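Local coordinates for uncharacterized conserved protein BF1870 (Bacteroides fragilis, PDB 3EWL) that is of unknown function but has a thioredoxin-like domain with a CxxC pair at a helix start, consistent with a role in thiol-disulfide chemistry, at residues 29-34 with 111-116; 35-40 with 68-73. All blocks are in the same frame, centred on the assembly; numbering follows the deposited sequence.

Contact 1: residues 29-34 with 111-116; sequences YTMLFF and PTIYLL
Strands 29-34 and 112-116 are the antiparallel pair at the centre of the thioredoxin-like sheet, and the cis proline P111 leads into the second strand. Six backbone hydrogen bonds join T30 with L116, L32 with Y114 and F34 with T112. The bond from L116 N to T30 O is short, at 2.7 Å. M31 with L115 and F33 with I113 are the non-hydrogen-bonded pairs between them.

M31, F33, I113 and L115 share the face that helix 40-50 covers. The F33 ring swings anti to its own N (chi1 -175°) and lies alongside P111 and I113, pointing the same way. CG of selenomethionine M31 meets I113 CG2 at 3.7 Å. F45 and F49 of the helix close over this layer.

On the other face, L116 CD1 sits 4.0 Å from L32 CG, the two side chains crossing at about a right angle. Y114 CD2 lies at the edge of the F34 ring, in its plane, 3.9 Å from F34 CE2. Y105 packs on both rings. P111 also touches N41, which lies between C39 and C42 in sequence. P111 CB rests 3.6 Å from F33 CE1, and its CA lies 3.1 Å from F34 O in a CA-H...O contact.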
ATOM      1  N   TYR A  29       4.840 -10.697   3.845  1.00 23.20           N
ATOM      2  CA  TYR A  29       4.155  -9.521   4.396  1.00 23.06           C
ATOM      3  C   TYR A  29       3.728  -8.655   3.246  1.00 22.20           C
ATOM      4  O   TYR A  29       4.447  -8.567   2.262  1.00 21.34           O
ATOM      5  CB  TYR A  29       5.091  -8.705   5.261  1.00 23.53           C
ATOM      6  CG  TYR A  29       5.477  -9.390   6.541  1.00 25.26           C
ATOM      7  CD1 TYR A  29       4.674  -9.303   7.668  1.00 29.05           C
ATOM      8  CD2 TYR A  29       6.647 -10.166   6.614  1.00 32.79           C
ATOM      9  CE1 TYR A  29       5.042  -9.961   8.885  1.00 33.62           C
ATOM     10  CE2 TYR A  29       7.017 -10.826   7.802  1.00 34.16           C
ATOM     11  CZ  TYR A  29       6.214 -10.719   8.922  1.00 34.68           C
ATOM     12  OH  TYR A  29       6.595 -11.375  10.068  1.00 38.11           O
ATOM     13  N   THR A  30       2.580  -7.994   3.401  1.00 21.76           N
ATOM     14  CA  THR A  30       2.095  -7.011   2.453  1.00 21.84           C
ATOM     15  C   THR A  30       1.848  -5.706   3.195  1.00 21.84           C
ATOM     16  O   THR A  30       1.087  -5.671   4.171  1.00 22.69           O
ATOM     17  CB  THR A  30       0.775  -7.471   1.783  1.00 22.19           C
ATOM     18  OG1 THR A  30       1.002  -8.742   1.145  1.00 24.89           O
ATOM     19  CG2 THR A  30       0.295  -6.461   0.709  1.00 21.13           C
HETATM   20  N   MSE A  31       2.503  -4.636   2.756  1.00 20.82           N
HETATM   21  CA  MSE A  31       2.145  -3.326   3.285  1.00 19.51           C
HETATM   22  C   MSE A  31       1.207  -2.648   2.303  1.00 18.75           C
HETATM   23  O   MSE A  31       1.591  -2.400   1.157  1.00 20.12           O
HETATM   24  CB  MSE A  31       3.380  -2.475   3.515  1.00 19.21           C
HETATM   25  CG  MSE A  31       3.066  -1.088   4.134  1.00 19.03           C
HETATM   26 SE   MSE A  31       4.660   0.012   4.440  1.00 26.14          SE
HETATM   27  CE  MSE A  31       4.724   0.956   2.762  1.00 27.05           C
ATOM     28  N   LEU A  32       0.019  -2.275   2.760  1.00 18.31           N
ATOM     29  CA  LEU A  32      -0.847  -1.453   1.931  1.00 19.35           C
ATOM     30  C   LEU A  32      -0.576   0.020   2.197  1.00 18.80           C
ATOM     31  O   LEU A  32      -0.508   0.441   3.345  1.00 19.21           O
ATOM     32  CB  LEU A  32      -2.323  -1.730   2.215  1.00 18.58           C
ATOM     33  CG  LEU A  32      -2.817  -3.158   2.174  1.00 19.76           C
ATOM     34  CD1 LEU A  32      -4.283  -3.097   2.627  1.00 13.54           C
ATOM     35  CD2 LEU A  32      -2.668  -3.837   0.798  1.00 22.08           C
ATOM     36  N   PHE A  33      -0.422   0.787   1.129  1.00 18.48           N
ATOM     37  CA  PHE A  33      -0.097   2.201   1.227  1.00 18.95           C
ATOM     38  C   PHE A  33      -1.162   2.997   0.488  1.00 19.24           C
ATOM     39  O   PHE A  33      -1.119   3.095  -0.750  1.00 20.29           O
ATOM     40  CB  PHE A  33       1.316   2.461   0.641  1.00 17.77           C
ATOM     41  CG  PHE A  33       1.814   3.899   0.811  1.00 20.18           C
ATOM     42  CD1 PHE A  33       2.343   4.332   2.020  1.00 18.22           C
ATOM     43  CD2 PHE A  33       1.787   4.802  -0.255  1.00 20.77           C
ATOM     44  CE1 PHE A  33       2.825   5.651   2.174  1.00 20.11           C
ATOM     45  CE2 PHE A  33       2.293   6.114  -0.115  1.00 20.51           C
ATOM     46  CZ  PHE A  33       2.796   6.540   1.118  1.00 21.67           C
ATOM     47  N   PHE A  34      -2.151   3.519   1.221  1.00 19.35           N
ATOM     48  CA  PHE A  34      -3.191   4.304   0.593  1.00 18.84           C
ATOM     49  C   PHE A  34      -2.734   5.713   0.471  1.00 19.21           C
ATOM     50  O   PHE A  34      -2.424   6.353   1.467  1.00 19.77           O
ATOM     51  CB  PHE A  34      -4.555   4.186   1.294  1.00 17.32           C
ATOM     52  CG  PHE A  34      -5.070   2.757   1.370  1.00 17.94           C
ATOM     53  CD1 PHE A  34      -5.637   2.135   0.253  1.00 17.74           C
ATOM     54  CD2 PHE A  34      -4.911   2.003   2.539  1.00 13.97           C
ATOM     55  CE1 PHE A  34      -6.090   0.783   0.316  1.00 17.22           C
ATOM     56  CE2 PHE A  34      -5.356   0.659   2.607  1.00 17.34           C
ATOM     57  CZ  PHE A  34      -5.966   0.063   1.486  1.00 16.56           C
ATOM     58  N   PRO A 111      -1.056   9.619   3.842  1.00 22.33           N
ATOM     59  CA  PRO A 111      -1.099   8.157   3.645  1.00 22.40           C
ATOM     60  C   PRO A 111      -1.847   7.471   4.787  1.00 22.17           C
ATOM     61  O   PRO A 111      -1.917   7.999   5.874  1.00 21.05           O
ATOM     62  CB  PRO A 111       0.382   7.753   3.680  1.00 22.65           C
ATOM     63  CG  PRO A 111       1.033   8.795   4.619  1.00 21.78           C
ATOM     64  CD  PRO A 111       0.260  10.087   4.348  1.00 22.25           C
ATOM     65  N   THR A 112      -2.463   6.337   4.512  1.00 21.92           N
ATOM     66  CA  THR A 112      -2.887   5.432   5.574  1.00 21.04           C
ATOM     67  C   THR A 112      -2.202   4.079   5.251  1.00 21.20           C
ATOM     68  O   THR A 112      -2.211   3.588   4.116  1.00 21.14           O
ATOM     69  CB  THR A 112      -4.429   5.250   5.590  1.00 22.57           C
ATOM     70  OG1 THR A 112      -5.088   6.519   5.809  1.00 24.84           O
ATOM     71  CG2 THR A 112      -4.873   4.213   6.663  1.00 21.90           C
ATOM     72  N   ILE A 113      -1.627   3.469   6.265  1.00 20.45           N
ATOM     73  CA  ILE A 113      -0.830   2.308   6.067  1.00 20.67           C
ATOM     74  C   ILE A 113      -1.411   1.162   6.901  1.00 21.31           C
ATOM     75  O   ILE A 113      -1.774   1.361   8.091  1.00 19.55           O
ATOM     76  CB  ILE A 113       0.584   2.615   6.514  1.00 20.04           C
ATOM     77  CG1 ILE A 113       1.173   3.750   5.666  1.00 22.83           C
ATOM     78  CG2 ILE A 113       1.479   1.389   6.393  1.00 21.46           C
ATOM     79  CD1 ILE A 113       1.747   4.879   6.499  1.00 27.00           C
ATOM     80  N   TYR A 114      -1.444  -0.018   6.288  1.00 20.40           N
ATOM     81  CA  TYR A 114      -1.754  -1.269   6.970  1.00 22.14           C
ATOM     82  C   TYR A 114      -0.630  -2.275   6.717  1.00 21.41           C
ATOM     83  O   TYR A 114      -0.114  -2.375   5.600  1.00 21.99           O
ATOM     84  CB  TYR A 114      -3.095  -1.874   6.447  1.00 21.99           C
ATOM     85  CG  TYR A 114      -4.375  -1.136   6.823  1.00 23.51           C
ATOM     86  CD1 TYR A 114      -5.366  -1.777   7.577  1.00 26.61           C
ATOM     87  CD2 TYR A 114      -4.621   0.167   6.409  1.00 25.48           C
ATOM     88  CE1 TYR A 114      -6.554  -1.140   7.902  1.00 26.30           C
ATOM     89  CE2 TYR A 114      -5.808   0.816   6.769  1.00 26.50           C
ATOM     90  CZ  TYR A 114      -6.756   0.143   7.523  1.00 27.05           C
ATOM     91  OH  TYR A 114      -7.946   0.725   7.901  1.00 32.86           O
ATOM     92  N   LEU A 115      -0.268  -3.051   7.735  1.00 21.67           N
ATOM     93  CA  LEU A 115       0.580  -4.207   7.512  1.00 21.22           C
ATOM     94  C   LEU A 115      -0.252  -5.511   7.545  1.00 21.94           C
ATOM     95  O   LEU A 115      -1.030  -5.733   8.476  1.00 21.22           O
ATOM     96  CB  LEU A 115       1.691  -4.240   8.548  1.00 21.94           C
ATOM     97  CG  LEU A 115       2.742  -5.325   8.275  1.00 21.38           C
ATOM     98  CD1 LEU A 115       3.422  -5.151   6.931  1.00 21.15           C
ATOM     99  CD2 LEU A 115       3.757  -5.239   9.386  1.00 21.14           C
ATOM    100  N   LEU A 116      -0.099  -6.355   6.530  1.00 21.17           N
ATOM    101  CA  LEU A 116      -0.809  -7.621   6.506  1.00 21.65           C
ATOM    102  C   LEU A 116       0.236  -8.713   6.582  1.00 23.07           C
ATOM    103  O   LEU A 116       1.366  -8.511   6.110  1.00 20.59           O
ATOM    104  CB  LEU A 116      -1.568  -7.826   5.170  1.00 22.17           C
ATOM    105  CG  LEU A 116      -2.278  -6.638   4.578  1.00 23.42           C
ATOM    106  CD1 LEU A 116      -2.953  -7.023   3.280  1.00 23.87           C
ATOM    107  CD2 LEU A 116      -3.291  -6.073   5.605  1.00 23.22           C
TER

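Contact 2: residues 35-40 with 68-73; sequences YDPDCS and AIYPDE
Y35 and Y70 meet where strand 64-70 ends beside the loop that carries C39. The backbone link is Y35 N to I69 O, 3.1 Å long, with the donor tilted 33° from the carbonyl plane. The Y35 side chain takes the crowded position between its N and carbonyl carbon (chi1 75°), which lays the ring along strand 68-70. One face of this ring receives Y70 CB, offset toward the rim. Its edge meets the backbone of A68, and Y35 CE2 lies 3.7 Å from A68 CB.

P37 CD packs over one face of the Y70 ring, 3.5 Å from Y70 CE1, and D72 N sits over the centre of the opposite face. Y35 O lies at the edge in the ring plane, 3.3 Å from Y70 CD1. D36 OD1 also comes to the edge, 3.4 Å from Y70 CE1, with the carboxylate turned 80° from the ring. Y70 OH bonds to the backbone N of N74, and the W78 ring meets that of Y70 with the two planes nearly parallel.

A second shell fixes the two aspartates. D36 OD2 accepts from D38 N on its anti side, closing an Asx turn just before C39. A water donates to D36 OD1 and to D72 OD2. D72 OD1 is in turn salt-bridged to R100, and D36 O accepts from R43 of helix 40-50. C39 is the N-cap of that helix.

Y35 O is buried and has no hydrogen-bond partner in the model; Y70 CD1 and P71 CD are its close neighbours across the contact. The carboxylate oxygens D36 OD1 and D72 OD2 stand 4.8 Å apart. The bridging water and R100 probably ease the repulsion between these like charges.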
ATOM      1  N   TYR A  35      -2.691   6.214  -0.758  1.00 19.60           N
ATOM      2  CA  TYR A  35      -2.079   7.511  -0.988  1.00 18.99           C
ATOM      3  C   TYR A  35      -2.870   8.388  -1.957  1.00 20.05           C
ATOM      4  O   TYR A  35      -3.845   7.945  -2.599  1.00 19.10           O
ATOM      5  CB  TYR A  35      -0.635   7.315  -1.490  1.00 19.09           C
ATOM      6  CG  TYR A  35      -0.539   6.864  -2.956  1.00 18.76           C
ATOM      7  CD1 TYR A  35      -0.376   7.799  -3.976  1.00 18.51           C
ATOM      8  CD2 TYR A  35      -0.635   5.504  -3.315  1.00 14.90           C
ATOM      9  CE1 TYR A  35      -0.300   7.420  -5.315  1.00 17.97           C
ATOM     10  CE2 TYR A  35      -0.545   5.109  -4.663  1.00 16.51           C
ATOM     11  CZ  TYR A  35      -0.375   6.085  -5.652  1.00 18.02           C
ATOM     12  OH  TYR A  35      -0.255   5.746  -6.982  1.00 19.84           O
ATOM     13  N   ASP A  36      -2.410   9.636  -2.081  1.00 19.83           N
ATOM     14  CA  ASP A  36      -2.878  10.507  -3.143  1.00 20.81           C
ATOM     15  C   ASP A  36      -1.666  11.019  -3.971  1.00 21.07           C
ATOM     16  O   ASP A  36      -0.608  11.311  -3.413  1.00 21.47           O
ATOM     17  CB  ASP A  36      -3.687  11.673  -2.517  1.00 20.42           C
ATOM     18  CG  ASP A  36      -4.340  12.532  -3.559  1.00 22.98           C
ATOM     19  OD1 ASP A  36      -5.533  12.311  -3.867  1.00 21.55           O
ATOM     20  OD2 ASP A  36      -3.626  13.398  -4.100  1.00 22.45           O
ATOM     21  N   PRO A  37      -1.824  11.161  -5.300  1.00 20.89           N
ATOM     22  CA  PRO A  37      -0.708  11.646  -6.098  1.00 21.28           C
ATOM     23  C   PRO A  37      -0.286  13.069  -5.733  1.00 23.29           C
ATOM     24  O   PRO A  37       0.840  13.471  -6.064  1.00 22.53           O
ATOM     25  CB  PRO A  37      -1.250  11.617  -7.541  1.00 20.91           C
ATOM     26  CG  PRO A  37      -2.755  11.505  -7.410  1.00 20.18           C
ATOM     27  CD  PRO A  37      -3.001  10.814  -6.127  1.00 20.38           C
ATOM     28  N   ASP A  38      -1.180  13.832  -5.096  1.00 24.55           N
ATOM     29  CA  ASP A  38      -0.840  15.194  -4.658  1.00 26.76           C
ATOM     30  C   ASP A  38      -0.879  15.272  -3.137  1.00 26.43           C
ATOM     31  O   ASP A  38      -1.856  15.722  -2.542  1.00 28.46           O
ATOM     32  CB  ASP A  38      -1.763  16.245  -5.304  1.00 27.54           C
ATOM     33  CG  ASP A  38      -1.447  17.679  -4.833  1.00 31.09           C
ATOM     34  OD1 ASP A  38      -0.350  17.926  -4.264  1.00 34.52           O
ATOM     35  OD2 ASP A  38      -2.306  18.557  -5.041  1.00 34.23           O
ATOM     36  N   CYS A  39       0.167  14.800  -2.495  1.00 25.37           N
ATOM     37  CA  CYS A  39       0.141  14.691  -1.044  1.00 24.84           C
ATOM     38  C   CYS A  39       1.548  14.677  -0.533  1.00 23.37           C
ATOM     39  O   CYS A  39       2.206  13.649  -0.625  1.00 22.38           O
ATOM     40  CB  CYS A  39      -0.543  13.379  -0.641  1.00 24.47           C
ATOM     41  SG  CYS A  39      -0.493  13.082   1.140  1.00 31.63           S
ATOM     42  N   SER A  40       1.995  15.799   0.027  1.00 22.67           N
ATOM     43  CA  SER A  40       3.358  15.915   0.564  1.00 22.47           C
ATOM     44  C   SER A  40       3.650  14.927   1.715  1.00 21.89           C
ATOM     45  O   SER A  40       4.809  14.463   1.886  1.00 21.40           O
ATOM     46  CB  SER A  40       3.641  17.350   1.001  1.00 22.93           C
ATOM     47  OG  SER A  40       2.834  17.694   2.108  1.00 26.37           O
ATOM     48  N   ALA A  68       0.908   0.051  -3.183  1.00 17.68           N
ATOM     49  CA  ALA A  68       0.491   1.427  -3.072  1.00 16.53           C
ATOM     50  C   ALA A  68      -0.760   1.584  -3.936  1.00 17.70           C
ATOM     51  O   ALA A  68      -0.746   1.318  -5.178  1.00 18.19           O
ATOM     52  CB  ALA A  68       1.658   2.359  -3.552  1.00 16.08           C
ATOM     53  N   ILE A  69      -1.830   2.024  -3.292  1.00 16.74           N
ATOM     54  CA  ILE A  69      -3.124   2.089  -3.892  1.00 16.93           C
ATOM     55  C   ILE A  69      -3.720   3.499  -3.828  1.00 17.87           C
ATOM     56  O   ILE A  69      -3.848   4.086  -2.732  1.00 19.54           O
ATOM     57  CB  ILE A  69      -4.106   1.094  -3.170  1.00 16.03           C
ATOM     58  CG1 ILE A  69      -3.619  -0.354  -3.336  1.00 14.26           C
ATOM     59  CG2 ILE A  69      -5.529   1.225  -3.723  1.00 16.88           C
ATOM     60  CD1 ILE A  69      -3.566  -0.839  -4.875  1.00 14.03           C
ATOM     61  N   TYR A  70      -4.115   4.025  -4.988  1.00 17.46           N
ATOM     62  CA  TYR A  70      -4.881   5.292  -5.043  1.00 16.79           C
ATOM     63  C   TYR A  70      -6.360   4.921  -5.118  1.00 16.55           C
ATOM     64  O   TYR A  70      -6.744   4.153  -5.975  1.00 17.61           O
ATOM     65  CB  TYR A  70      -4.464   6.112  -6.262  1.00 16.98           C
ATOM     66  CG  TYR A  70      -5.295   7.371  -6.477  1.00 16.69           C
ATOM     67  CD1 TYR A  70      -5.411   8.368  -5.474  1.00 14.38           C
ATOM     68  CD2 TYR A  70      -5.941   7.577  -7.689  1.00 17.41           C
ATOM     69  CE1 TYR A  70      -6.191   9.516  -5.691  1.00 16.22           C
ATOM     70  CE2 TYR A  70      -6.705   8.713  -7.925  1.00 15.09           C
ATOM     71  CZ  TYR A  70      -6.816   9.684  -6.950  1.00 18.83           C
ATOM     72  OH  TYR A  70      -7.601  10.798  -7.249  1.00 16.73           O
ATOM     73  N   PRO A  71      -7.185   5.424  -4.175  1.00 17.67           N
ATOM     74  CA  PRO A  71      -8.568   4.993  -4.063  1.00 17.61           C
ATOM     75  C   PRO A  71      -9.580   5.945  -4.659  1.00 18.23           C
ATOM     76  O   PRO A  71     -10.773   5.598  -4.690  1.00 17.40           O
ATOM     77  CB  PRO A  71      -8.801   4.901  -2.552  1.00 17.52           C
ATOM     78  CG  PRO A  71      -7.836   5.893  -1.968  1.00 19.02           C
ATOM     79  CD  PRO A  71      -6.709   6.126  -2.954  1.00 17.98           C
ATOM     80  N   ASP A  72      -9.124   7.107  -5.143  1.00 19.07           N
ATOM     81  CA  ASP A  72     -10.058   8.148  -5.595  1.00 19.89           C
ATOM     82  C   ASP A  72     -10.156   8.239  -7.121  1.00 20.93           C
ATOM     83  O   ASP A  72      -9.884   7.221  -7.802  1.00 19.22           O
ATOM     84  CB  ASP A  72      -9.819   9.458  -4.839  1.00 20.18           C
ATOM     85  CG  ASP A  72     -10.061   9.273  -3.319  1.00 23.36           C
ATOM     86  OD1 ASP A  72     -11.154   8.767  -2.984  1.00 22.61           O
ATOM     87  OD2 ASP A  72      -9.176   9.557  -2.461  1.00 21.23           O
ATOM     88  N   GLU A  73     -10.566   9.389  -7.663  1.00 20.87           N
ATOM     89  CA  GLU A  73     -11.066   9.401  -9.052  1.00 23.03           C
ATOM     90  C   GLU A  73     -10.227  10.121 -10.101  1.00 22.45           C
ATOM     91  O   GLU A  73     -10.481  10.009 -11.316  1.00 21.55           O
ATOM     92  CB  GLU A  73     -12.507   9.895  -9.075  1.00 23.25           C
ATOM     93  CG  GLU A  73     -13.481   8.713  -9.033  1.00 30.10           C
ATOM     94  CD  GLU A  73     -14.902   9.110  -8.715  1.00 37.21           C
ATOM     95  OE1 GLU A  73     -15.382  10.143  -9.246  1.00 39.87           O
ATOM     96  OE2 GLU A  73     -15.548   8.376  -7.928  1.00 40.03           O
TER
HETATM   97  O   HOH W   1      -7.132  10.897  -1.852  1.00 27.93           O

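Overall arrangement
From the N terminus, the chain enters the sheet at strand 29-34 and runs straight on into loop 35-40, so the first segments of contacts 1 and 2 follow without a gap. Helices 40-50 and 53-61 then bring it back to strand 64-70. There contact 2 closes the shorter loop. The chain goes on through helix 75-82, strand 90-93 and helix 98-101 before 111-116 closes contact 1, whose longer loop encloses the other. Strand 29-34 lies between 64-70 and 112-116 and joins both contacts, as in the hydrogen bond probable between F33 O and I69 N. Contact 1 builds the sheet centre; contact 2 ties the end of strand 64-70 to the loop leading to C39.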